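Local coordinates for FdtA domain-containing protein (Helicobacter canadensis MIT 98-5491, PDB 7N67) that probably acts as a 3,4-ketoisomerase on a dTDP-linked keto sugar, in the pathway to an unusual formylated sugar, at residues 88-93 / 118-123. Numbering follows the deposited sequence.
Sequences EIVLND and EMRNFS
Glu88 OE2 is gripped by Asn121 ND2, just past the end of the partner strand, and more weakly by Arg120 NE over a longer distance. Asn121 ND2 donates to Glu88 OE2 at 2.8 Å, with OE2 in the amide plane of Asn121 and the donor nearly in line with the C-O bond of Glu88. Arg120 NH2 forms a salt bridge with Glu88 OE1 at 2.8 Å, although the hydrogen bond within it is weak, bent to 127°. Ser99 of the neighbouring strand also hydrogen-bonds OE1. Carboxylate and guanidinium stand almost perpendicular, 87° apart. With CG anti to the backbone N (chi1 -171°) and an extended chain beyond it, Glu88 runs alongside Arg120. Val90 CG2 sits over the centre of one guanidinium face, 3.4 Å from Arg120 CZ, giving the charged group an apolar floor.

Beneath these side chains, strands 87-92 and 116-120 pair antiparallel in one sheet of the cupin fold. Glu88 with Arg120 and Val90 with Glu118 are hydrogen-bonded pairs, joined by reciprocal backbone bonds that include Glu88 N to Arg120 O at 2.7 Å. Ile89 and Met119 form the non-hydrogen-bonded pair between them. Their side chains project from the other face of the sheet, where Ile89 CD1 packs against Met119 CB at 3.8 Å. On this buried side Met119 borders the dTDP-binding residues Arg68 and Gly69, its side chain about 5 Å from the bound thymidine diphosphate.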
ATOM      1  N   GLU B  88      -9.275  12.954   3.267  1.00 31.87           N
ATOM      2  CA  GLU B  88      -9.933  14.013   4.056  1.00 32.09           C
ATOM      3  C   GLU B  88     -11.444  13.782   4.004  1.00 29.84           C
ATOM      4  O   GLU B  88     -12.038  14.007   2.933  1.00 27.75           O
ATOM      5  CB  GLU B  88      -9.534  15.386   3.522  1.00 32.36           C
ATOM      6  CG  GLU B  88     -10.003  16.498   4.430  1.00 34.90           C
ATOM      7  CD  GLU B  88      -9.763  17.885   3.876  1.00 37.70           C
ATOM      8  OE1 GLU B  88     -10.437  18.829   4.344  1.00 36.78           O
ATOM      9  OE2 GLU B  88      -8.915  18.008   2.969  1.00 40.87           O
ATOM     10  N   ILE B  89     -12.033  13.365   5.124  1.00 31.36           N
ATOM     11  CA  ILE B  89     -13.517  13.285   5.279  1.00 31.42           C
ATOM     12  C   ILE B  89     -14.033  14.690   5.568  1.00 29.34           C
ATOM     13  O   ILE B  89     -13.528  15.295   6.514  1.00 30.26           O
ATOM     14  CB  ILE B  89     -13.965  12.305   6.379  1.00 31.71           C
ATOM     15  CG1 ILE B  89     -13.223  10.964   6.325  1.00 32.78           C
ATOM     16  CG2 ILE B  89     -15.472  12.117   6.305  1.00 33.54           C
ATOM     17  CD1 ILE B  89     -13.277  10.290   4.987  1.00 32.98           C
ATOM     18  N   VAL B  90     -14.998  15.163   4.775  1.00 29.30           N
ATOM     19  CA  VAL B  90     -15.671  16.481   4.968  1.00 29.53           C
ATOM     20  C   VAL B  90     -17.144  16.224   5.293  1.00 28.04           C
ATOM     21  O   VAL B  90     -17.859  15.638   4.457  1.00 26.89           O
ATOM     22  CB  VAL B  90     -15.529  17.418   3.750  1.00 31.42           C
ATOM     23  CG1 VAL B  90     -16.012  18.822   4.082  1.00 29.65           C
ATOM     24  CG2 VAL B  90     -14.105  17.462   3.220  1.00 31.86           C
ATOM     25  N   LEU B  91     -17.553  16.707   6.463  1.00 28.95           N
ATOM     26  CA  LEU B  91     -18.840  16.438   7.141  1.00 29.71           C
ATOM     27  C   LEU B  91     -19.630  17.743   7.231  1.00 31.61           C
ATOM     28  O   LEU B  91     -19.060  18.789   7.615  1.00 31.50           O
ATOM     29  CB  LEU B  91     -18.555  15.907   8.547  1.00 30.38           C
ATOM     30  CG  LEU B  91     -17.903  14.529   8.623  1.00 32.06           C
ATOM     31  CD1 LEU B  91     -17.872  14.057  10.071  1.00 30.92           C
ATOM     32  CD2 LEU B  91     -18.628  13.523   7.726  1.00 32.30           C
ATOM     33  N   ASN B  92     -20.912  17.675   6.920  1.00 30.48           N
ATOM     34  CA  ASN B  92     -21.771  18.873   6.897  1.00 31.37           C
ATOM     35  C   ASN B  92     -23.163  18.420   7.308  1.00 30.78           C
ATOM     36  O   ASN B  92     -23.670  17.492   6.663  1.00 31.77           O
ATOM     37  CB  ASN B  92     -21.724  19.547   5.524  1.00 32.16           C
ATOM     38  CG  ASN B  92     -22.455  20.870   5.534  1.00 32.93           C
ATOM     39  OD1 ASN B  92     -23.681  20.907   5.658  1.00 29.73           O
ATOM     40  ND2 ASN B  92     -21.700  21.953   5.450  1.00 34.26           N
ATOM     41  N   ASP B  93     -23.725  19.036   8.347  1.00 31.76           N
ATOM     42  CA  ASP B  93     -25.106  18.756   8.797  1.00 33.58           C
ATOM     43  C   ASP B  93     -25.971  19.983   8.493  1.00 33.63           C
ATOM     44  O   ASP B  93     -27.019  20.125   9.113  1.00 32.52           O
ATOM     45  CB  ASP B  93     -25.113  18.316  10.259  1.00 33.28           C
ATOM     46  CG  ASP B  93     -24.720  19.404  11.229  1.00 35.58           C
ATOM     47  OD1 ASP B  93     -24.647  19.095  12.425  1.00 35.26           O
ATOM     48  OD2 ASP B  93     -24.497  20.554  10.776  1.00 41.10           O
ATOM     49  N   GLU B 118     -18.361  14.018   2.279  1.00 30.25           N
ATOM     50  CA  GLU B 118     -17.475  13.840   1.107  1.00 33.03           C
ATOM     51  C   GLU B 118     -16.136  13.266   1.596  1.00 30.09           C
ATOM     52  O   GLU B 118     -15.810  13.411   2.782  1.00 27.27           O
ATOM     53  CB  GLU B 118     -17.290  15.171   0.371  1.00 34.76           C
ATOM     54  CG  GLU B 118     -18.548  16.006   0.327  1.00 36.55           C
ATOM     55  CD  GLU B 118     -18.497  17.208  -0.597  1.00 38.16           C
ATOM     56  OE1 GLU B 118     -17.423  17.468  -1.163  1.00 40.63           O
ATOM     57  OE2 GLU B 118     -19.539  17.888  -0.730  1.00 42.18           O
ATOM     58  N   MET B 119     -15.389  12.643   0.697  1.00 27.91           N
ATOM     59  CA  MET B 119     -14.047  12.135   1.010  1.00 31.19           C
ATOM     60  C   MET B 119     -13.140  12.509  -0.156  1.00 32.99           C
ATOM     61  O   MET B 119     -13.361  12.029  -1.271  1.00 34.31           O
ATOM     62  CB  MET B 119     -14.035  10.625   1.301  1.00 32.90           C
ATOM     63  CG  MET B 119     -15.070   9.781   0.569  1.00 34.88           C
ATOM     64  SD  MET B 119     -16.805   9.853   1.172  1.00 34.72           S
ATOM     65  CE  MET B 119     -16.772   8.930   2.708  1.00 40.55           C
ATOM     66  N   ARG B 120     -12.187  13.399   0.112  1.00 36.61           N
ATOM     67  CA  ARG B 120     -11.312  14.011  -0.920  1.00 37.32           C
ATOM     68  C   ARG B 120      -9.842  13.907  -0.493  1.00 34.48           C
ATOM     69  O   ARG B 120      -9.564  13.416   0.626  1.00 31.45           O
ATOM     70  CB  ARG B 120     -11.767  15.450  -1.146  1.00 39.18           C
ATOM     71  CG  ARG B 120     -12.001  16.229   0.137  1.00 43.66           C
ATOM     72  CD  ARG B 120     -12.239  17.701  -0.140  1.00 45.36           C
ATOM     73  NE  ARG B 120     -11.669  18.535   0.914  1.00 48.94           N
ATOM     74  CZ  ARG B 120     -12.221  19.658   1.379  1.00 47.80           C
ATOM     75  NH1 ARG B 120     -13.387  20.082   0.901  1.00 44.42           N
ATOM     76  NH2 ARG B 120     -11.600  20.333   2.334  1.00 41.61           N
ATOM     77  N   ASN B 121      -8.932  14.282  -1.394  1.00 33.39           N
ATOM     78  CA  ASN B 121      -7.463  14.248  -1.157  1.00 33.98           C
ATOM     79  C   ASN B 121      -7.050  12.823  -0.768  1.00 31.54           C
ATOM     80  O   ASN B 121      -6.205  12.658   0.116  1.00 31.79           O
ATOM     81  CB  ASN B 121      -7.067  15.313  -0.130  1.00 33.46           C
ATOM     82  CG  ASN B 121      -7.492  16.692  -0.590  1.00 34.11           C
ATOM     83  OD1 ASN B 121      -7.340  17.014  -1.767  1.00 31.06           O
ATOM     84  ND2 ASN B 121      -8.033  17.505   0.309  1.00 35.37           N
ATOM     85  N   PHE B 122      -7.675  11.831  -1.396  1.00 31.47           N
ATOM     86  CA  PHE B 122      -7.269  10.416  -1.308  1.00 31.26           C
ATOM     87  C   PHE B 122      -5.814  10.359  -1.741  1.00 30.15           C
ATOM     88  O   PHE B 122      -5.525  10.884  -2.808  1.00 32.51           O
ATOM     89  CB  PHE B 122      -8.091   9.524  -2.236  1.00 31.18           C
ATOM     90  CG  PHE B 122      -9.398   9.039  -1.668  1.00 32.72           C
ATOM     91  CD1 PHE B 122     -10.606   9.478  -2.194  1.00 31.04           C
ATOM     92  CD2 PHE B 122      -9.415   8.119  -0.627  1.00 31.24           C
ATOM     93  CE1 PHE B 122     -11.803   9.014  -1.678  1.00 31.95           C
ATOM     94  CE2 PHE B 122     -10.613   7.665  -0.109  1.00 30.50           C
ATOM     95  CZ  PHE B 122     -11.803   8.111  -0.633  1.00 30.57           C
ATOM     96  N   SER B 123      -4.942   9.718  -0.970  1.00 28.37           N
ATOM     97  CA  SER B 123      -3.609   9.337  -1.485  1.00 27.23           C
ATOM     98  C   SER B 123      -3.822   8.296  -2.586  1.00 26.93           C
ATOM     99  O   SER B 123      -4.828   7.582  -2.563  1.00 27.62           O
ATOM    100  CB  SER B 123      -2.682   8.856  -0.404  1.00 26.05           C
ATOM    101  OG  SER B 123      -3.276   7.838   0.364  1.00 26.92           O
TER